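Local coordinates for uncharacterized protein (Bacteroides uniformis, PDB 4JPQ), which is of unknown function but probably binds carbohydrate through a domain of carbohydrate-binding family 9, at residues A[92-97]-A[164-169]; A[102-107]-A[114-119]. All coordinates share one frame; numbering follows the deposited sequence.

How the contacts relate
From the N terminus, strand 89-95 carries the first half of contact 1 and runs out into Pro96 and Glu97. The chain then turns back as strand 102-108, and strand 113-118 folds back against it. Contact 2 is this hairpin pairing and closes a short loop. Much later, after strand 152-162, the segment 164-169 returns to the end of strand 89-95 and closes contact 1. The small loop therefore lies wholly within the large one. Strand 102-108 pairs with both neighbours, and Phe105 N lies 2.7 Å from Phe92 O. Tyr103 of contact 2 reaches His169 of contact 1, with its OH 2.7 Å from His169 ND1, a probable hydrogen bond.

Contact 1 (A[92-97]-A[164-169]); sequences FFVSPE and SAFFQH
Val94 and Phe166 form the buried end of this contact. Val94 CG1 meets the edge of the Phe166 ring near its plane, 3.7 Å from CE1, and lies 4.1 Å from CZ. The two side chains cross at about a right angle. CG1 sits between the backbone N and the carbonyl carbon of Val94 (chi1 63°), and this branch does the touching. Pro96 CB lies over one face of the same ring, more loosely, 4.4 Å from CE2. The phenylalanine is thus met at its edge by one residue and on a face by another. Ile62 of strand 61-70 and the ring of Tyr103 also touch it.

The segment 164-169 belongs to the loop between strands 152-162 and 178-186. Phe166 is the centre of an inverse gamma turn and also begins a type I beta turn, which His169 N closes on Phe166 O at 2.9 Å. The turn presents both rings, Phe166 and His169, to the end of strand 89-95. The loop packs on the last residues of that strand and on those that follow it; no hydrogen bond joins the two segments.

Pro96 bridges the two rings. Its CG stands over the centre of the His169 imidazole in a CH-pi contact, 4.2 Å from the ring centroid and 8° off the normal. The ring's polar partner is Tyr103 OH, which hydrogen-bonds ND1 and probably limits its rotation.

Toward solvent the packing is looser. Glu97 is exposed, and its chain bends at chi2 to slide past His169 in the opposite direction. OE2 comes 3.9 Å from His169 CD2, with the carboxylate plane 85° from the ring plane. A sulfate ion, probably from the crystallisation liquor, lies about 4 Å from the Glu97 side chain.

Contact 2 (A[102-107]-A[114-119]); sequences YYNFEC and LIQGGA
Ile115 covers one face of the Phe105 ring. Its CG2 makes a CH-pi contact 4.2 Å from the ring centroid, offset toward the rim. CG1 and CD1 of Ile115 also reach the ring, with CG1 3.8 Å from CD2. The Tyr103 ring lies on the same side of the sheet and passes Gly117 obliquely, its CD2 3.9 Å from the glycine CA.

The other side carries Tyr102, Asn104, Glu106, Leu114 and Gln116. The Tyr102 ring lies oblique to Gly118 O, its CD1 3.2 Å away, and makes a cation-pi contact with Arg124. Asn104 CG lies between backbone N and carbonyl carbon (chi1 55°), bringing the amide toward that of Gln116, turned 66° from it. Asn104 ND2 donates to Gln116 OE1 at 2.8 Å and to Glu106 OE2 at 3.0 Å, and both acceptors lie close to the Asn104 amide plane. These two bonds hold ND2, while OD1 accepts from Arg124. Glu106 OE2 is met from above the carboxylate plane, and a water also donates to it. Glu106 and Leu114 lie side by side, with OE1 3.7 Å from Leu114 CD2.

Tyr102 with Gly118, Asn104 with Gln116 and Glu106 with Leu114 are hydrogen-bonded pairs. Tyr103 with Gly117 and Phe105 with Ile115 are non-hydrogen-bonded pairs. The axes of segments 102-107 and 114-118 lie at 172°; together they form an antiparallel beta hairpin.

Contact 1 (A[92-97]-A[164-169])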
loop_
_atom_site.group_PDB
_atom_site.type_symbol
_atom_site.label_atom_id
_atom_site.label_comp_id
_atom_site.label_asym_id
_atom_site.label_seq_id
_atom_site.Cartn_x
_atom_site.Cartn_y
_atom_site.Cartn_z
ATOM N N PHE A 92 2.172 -0.045 -0.311
ATOM C CA PHE A 92 2.309 1.354 0.100
ATOM C C PHE A 92 3.693 1.518 0.727
ATOM O O PHE A 92 4.000 0.851 1.712
ATOM C CB PHE A 92 1.229 1.723 1.123
ATOM C CG PHE A 92 1.377 3.113 1.723
ATOM C CD1 PHE A 92 1.529 4.237 0.906
ATOM C CD2 PHE A 92 1.301 3.310 3.108
ATOM C CE1 PHE A 92 1.632 5.517 1.450
ATOM C CE2 PHE A 92 1.393 4.585 3.656
ATOM C CZ PHE A 92 1.560 5.688 2.825
ATOM N N PHE A 93 4.518 2.371 0.133
ATOM C CA PHE A 93 5.878 2.656 0.615
ATOM C C PHE A 93 5.866 4.114 1.058
ATOM O O PHE A 93 5.315 4.948 0.343
ATOM C CB PHE A 93 6.917 2.492 -0.498
ATOM C CG PHE A 93 7.336 1.061 -0.785
ATOM C CD1 PHE A 93 6.402 0.038 -0.984
ATOM C CD2 PHE A 93 8.689 0.751 -0.949
ATOM C CE1 PHE A 93 6.815 -1.263 -1.282
ATOM C CE2 PHE A 93 9.100 -0.541 -1.249
ATOM C CZ PHE A 93 8.163 -1.553 -1.409
ATOM N N VAL A 94 6.488 4.428 2.199
ATOM C CA VAL A 94 6.449 5.798 2.745
ATOM C C VAL A 94 7.592 6.121 3.728
ATOM O O VAL A 94 7.945 5.279 4.552
ATOM C CB VAL A 94 5.058 6.055 3.406
ATOM C CG1 VAL A 94 4.810 5.132 4.599
ATOM C CG2 VAL A 94 4.878 7.504 3.820
ATOM N N SER A 95 8.143 7.336 3.617
ATOM C CA SER A 95 9.187 7.882 4.507
ATOM C C SER A 95 8.475 9.034 5.227
ATOM O O SER A 95 8.088 10.015 4.581
ATOM C CB SER A 95 10.406 8.396 3.720
ATOM O OG SER A 95 11.329 9.094 4.549
ATOM N N PRO A 96 8.336 8.960 6.558
ATOM C CA PRO A 96 7.518 9.949 7.242
ATOM C C PRO A 96 8.175 11.202 7.836
ATOM O O PRO A 96 7.420 12.101 8.242
ATOM C CB PRO A 96 6.943 9.112 8.375
ATOM C CG PRO A 96 8.119 8.275 8.778
ATOM C CD PRO A 96 8.963 8.067 7.548
ATOM N N GLU A 97 9.509 11.283 7.895
ATOM C CA GLU A 97 10.162 12.414 8.576
ATOM C C GLU A 97 11.210 13.142 7.724
ATOM O O GLU A 97 11.980 13.933 8.267
ATOM C CB GLU A 97 10.828 11.889 9.878
ATOM C CG GLU A 97 10.623 12.699 11.177
ATOM C CD GLU A 97 9.411 12.217 11.990
ATOM O OE1 GLU A 97 8.259 12.594 11.661
ATOM O OE2 GLU A 97 9.614 11.480 12.988
ATOM N N SER A 164 1.655 4.910 15.270
ATOM C CA SER A 164 2.545 4.026 16.051
ATOM C C SER A 164 3.160 2.883 15.247
ATOM O O SER A 164 4.189 2.350 15.651
ATOM C CB SER A 164 1.804 3.438 17.251
ATOM O OG SER A 164 0.637 2.743 16.836
ATOM N N ALA A 165 2.540 2.488 14.126
ATOM C CA ALA A 165 3.112 1.438 13.245
ATOM C C ALA A 165 4.399 1.863 12.540
ATOM O O ALA A 165 5.070 1.007 11.964
ATOM C CB ALA A 165 2.111 0.956 12.225
ATOM N N PHE A 166 4.750 3.156 12.553
ATOM C CA PHE A 166 6.062 3.593 12.069
ATOM C C PHE A 166 7.041 3.257 13.211
ATOM O O PHE A 166 7.559 4.133 13.913
ATOM C CB PHE A 166 6.049 5.079 11.728
ATOM C CG PHE A 166 5.152 5.433 10.572
ATOM C CD1 PHE A 166 5.306 4.807 9.342
ATOM C CD2 PHE A 166 4.208 6.444 10.683
ATOM C CE1 PHE A 166 4.496 5.141 8.263
ATOM C CE2 PHE A 166 3.415 6.806 9.604
ATOM C CZ PHE A 166 3.550 6.147 8.392
ATOM N N PHE A 167 7.320 1.959 13.325
ATOM C CA PHE A 167 8.029 1.362 14.470
ATOM C C PHE A 167 9.456 1.800 14.767
ATOM O O PHE A 167 9.947 1.535 15.868
ATOM C CB PHE A 167 7.901 -0.181 14.466
ATOM C CG PHE A 167 8.634 -0.890 13.351
ATOM C CD1 PHE A 167 8.045 -1.078 12.108
ATOM C CD2 PHE A 167 9.894 -1.436 13.576
ATOM C CE1 PHE A 167 8.717 -1.749 11.092
ATOM C CE2 PHE A 167 10.573 -2.117 12.569
ATOM C CZ PHE A 167 9.983 -2.270 11.321
ATOM N N GLN A 168 10.103 2.442 13.794
ATOM C CA GLN A 168 11.439 3.022 13.965
ATOM C C GLN A 168 11.402 4.550 14.206
ATOM O O GLN A 168 12.453 5.191 14.169
ATOM C CB GLN A 168 12.310 2.715 12.748
ATOM C CG GLN A 168 12.542 1.233 12.476
ATOM C CD GLN A 168 13.340 0.988 11.200
ATOM O OE1 GLN A 168 13.283 1.773 10.248
ATOM N NE2 GLN A 168 14.091 -0.104 11.175
ATOM N N HIS A 169 10.217 5.124 14.472
ATOM C CA HIS A 169 10.039 6.575 14.727
ATOM C C HIS A 169 9.062 6.858 15.864
ATOM O O HIS A 169 8.333 5.965 16.297
ATOM C CB HIS A 169 9.513 7.276 13.458
ATOM C CG HIS A 169 10.469 7.261 12.305
ATOM N ND1 HIS A 169 10.581 6.194 11.443
ATOM C CD2 HIS A 169 11.359 8.183 11.872
ATOM C CE1 HIS A 169 11.505 6.453 10.536
ATOM N NE2 HIS A 169 11.990 7.655 10.774
#

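Contact 2 (A[102-107]-A[114-119])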
loop_
_atom_site.group_PDB
_atom_site.type_symbol
_atom_site.label_atom_id
_atom_site.label_comp_id
_atom_site.label_asym_id
_atom_site.label_seq_id
_atom_site.Cartn_x
_atom_site.Cartn_y
_atom_site.Cartn_z
ATOM N N TYR A 102 12.627 4.555 5.523
ATOM C CA TYR A 102 11.287 4.410 4.917
ATOM C C TYR A 102 10.698 3.068 5.327
ATOM O O TYR A 102 11.417 2.196 5.852
ATOM C CB TYR A 102 11.316 4.526 3.376
ATOM C CG TYR A 102 11.919 3.342 2.676
ATOM C CD1 TYR A 102 13.313 3.194 2.561
ATOM C CD2 TYR A 102 11.106 2.338 2.141
ATOM C CE1 TYR A 102 13.874 2.080 1.929
ATOM C CE2 TYR A 102 11.655 1.215 1.521
ATOM C CZ TYR A 102 13.028 1.093 1.408
ATOM O OH TYR A 102 13.545 -0.007 0.789
ATOM N N TYR A 103 9.403 2.930 5.051
ATOM C CA TYR A 103 8.635 1.738 5.350
ATOM C C TYR A 103 7.934 1.228 4.104
ATOM O O TYR A 103 7.604 2.010 3.220
ATOM C CB TYR A 103 7.561 2.070 6.372
ATOM C CG TYR A 103 8.089 2.519 7.703
ATOM C CD1 TYR A 103 8.398 3.861 7.943
ATOM C CD2 TYR A 103 8.261 1.605 8.748
ATOM C CE1 TYR A 103 8.865 4.280 9.189
ATOM C CE2 TYR A 103 8.724 2.010 9.995
ATOM C CZ TYR A 103 9.024 3.346 10.214
ATOM O OH TYR A 103 9.483 3.759 11.441
ATOM N N ASN A 104 7.718 -0.081 4.042
ATOM C CA ASN A 104 6.956 -0.700 2.953
ATOM C C ASN A 104 5.884 -1.606 3.557
ATOM O O ASN A 104 6.197 -2.497 4.351
ATOM C CB ASN A 104 7.837 -1.470 1.953
ATOM C CG ASN A 104 8.706 -2.518 2.607
ATOM O OD1 ASN A 104 9.423 -2.211 3.534
ATOM N ND2 ASN A 104 8.639 -3.760 2.135
ATOM N N PHE A 105 4.630 -1.329 3.202
ATOM C CA PHE A 105 3.474 -2.084 3.645
ATOM C C PHE A 105 2.986 -2.820 2.412
ATOM O O PHE A 105 2.447 -2.190 1.509
ATOM C CB PHE A 105 2.381 -1.144 4.166
ATOM C CG PHE A 105 2.785 -0.358 5.371
ATOM C CD1 PHE A 105 3.497 0.825 5.231
ATOM C CD2 PHE A 105 2.426 -0.776 6.645
ATOM C CE1 PHE A 105 3.858 1.565 6.342
ATOM C CE2 PHE A 105 2.791 -0.037 7.763
ATOM C CZ PHE A 105 3.504 1.131 7.612
ATOM N N GLU A 106 3.207 -4.133 2.366
ATOM C CA GLU A 106 2.802 -4.964 1.235
ATOM C C GLU A 106 1.744 -5.915 1.762
ATOM O O GLU A 106 1.971 -6.595 2.761
ATOM C CB GLU A 106 4.014 -5.710 0.676
ATOM C CG GLU A 106 5.171 -4.783 0.295
ATOM C CD GLU A 106 6.357 -5.475 -0.357
ATOM O OE1 GLU A 106 6.228 -6.612 -0.831
ATOM O OE2 GLU A 106 7.443 -4.861 -0.411
ATOM N N CYS A 107 0.592 -5.958 1.096
ATOM C CA CYS A 107 -0.543 -6.775 1.546
ATOM C C CYS A 107 -1.151 -7.566 0.389
ATOM O O CYS A 107 -1.487 -6.973 -0.651
ATOM C CB CYS A 107 -1.576 -5.840 2.156
ATOM S SG CYS A 107 -2.743 -6.655 3.247
ATOM N N LEU A 114 2.949 -7.708 5.041
ATOM C CA LEU A 114 4.392 -7.620 5.258
ATOM C C LEU A 114 4.720 -6.146 5.500
ATOM O O LEU A 114 4.225 -5.268 4.760
ATOM C CB LEU A 114 5.158 -8.084 4.024
ATOM C CG LEU A 114 6.664 -7.776 3.928
ATOM C CD1 LEU A 114 7.447 -8.639 4.889
ATOM C CD2 LEU A 114 7.173 -7.976 2.514
ATOM N N ILE A 115 5.541 -5.891 6.522
ATOM C CA ILE A 115 6.045 -4.551 6.814
ATOM C C ILE A 115 7.536 -4.646 7.099
ATOM O O ILE A 115 7.950 -5.498 7.877
ATOM C CB ILE A 115 5.424 -3.875 8.060
ATOM C CG1 ILE A 115 3.904 -3.937 8.067
ATOM C CG2 ILE A 115 5.857 -2.403 8.130
ATOM C CD1 ILE A 115 3.284 -3.426 9.361
ATOM N N GLN A 116 8.326 -3.786 6.464
ATOM C CA GLN A 116 9.730 -3.627 6.832
ATOM C C GLN A 116 9.978 -2.143 7.054
ATOM O O GLN A 116 9.165 -1.292 6.642
ATOM C CB GLN A 116 10.686 -4.135 5.779
ATOM C CG GLN A 116 10.620 -5.599 5.417
ATOM C CD GLN A 116 11.200 -5.817 4.029
ATOM O OE1 GLN A 116 10.508 -5.671 3.006
ATOM N NE2 GLN A 116 12.478 -6.122 3.981
ATOM N N GLY A 117 11.088 -1.848 7.721
ATOM C CA GLY A 117 11.502 -0.472 8.030
ATOM C C GLY A 117 13.010 -0.315 7.964
ATOM O O GLY A 117 13.744 -1.255 8.267
ATOM N N GLY A 118 13.472 0.862 7.544
ATOM C CA GLY A 118 14.919 1.162 7.470
ATOM C C GLY A 118 15.329 1.893 6.215
ATOM O O GLY A 118 14.494 2.185 5.350
ATOM N N ALA A 119 16.622 2.218 6.158
ATOM C CA ALA A 119 17.237 2.906 5.011
ATOM C C ALA A 119 17.626 1.887 3.944
ATOM O O ALA A 119 17.754 0.693 4.231
ATOM C CB ALA A 119 18.467 3.695 5.457
HETATM O O HOH W 1 9.976 -6.700 -0.172
#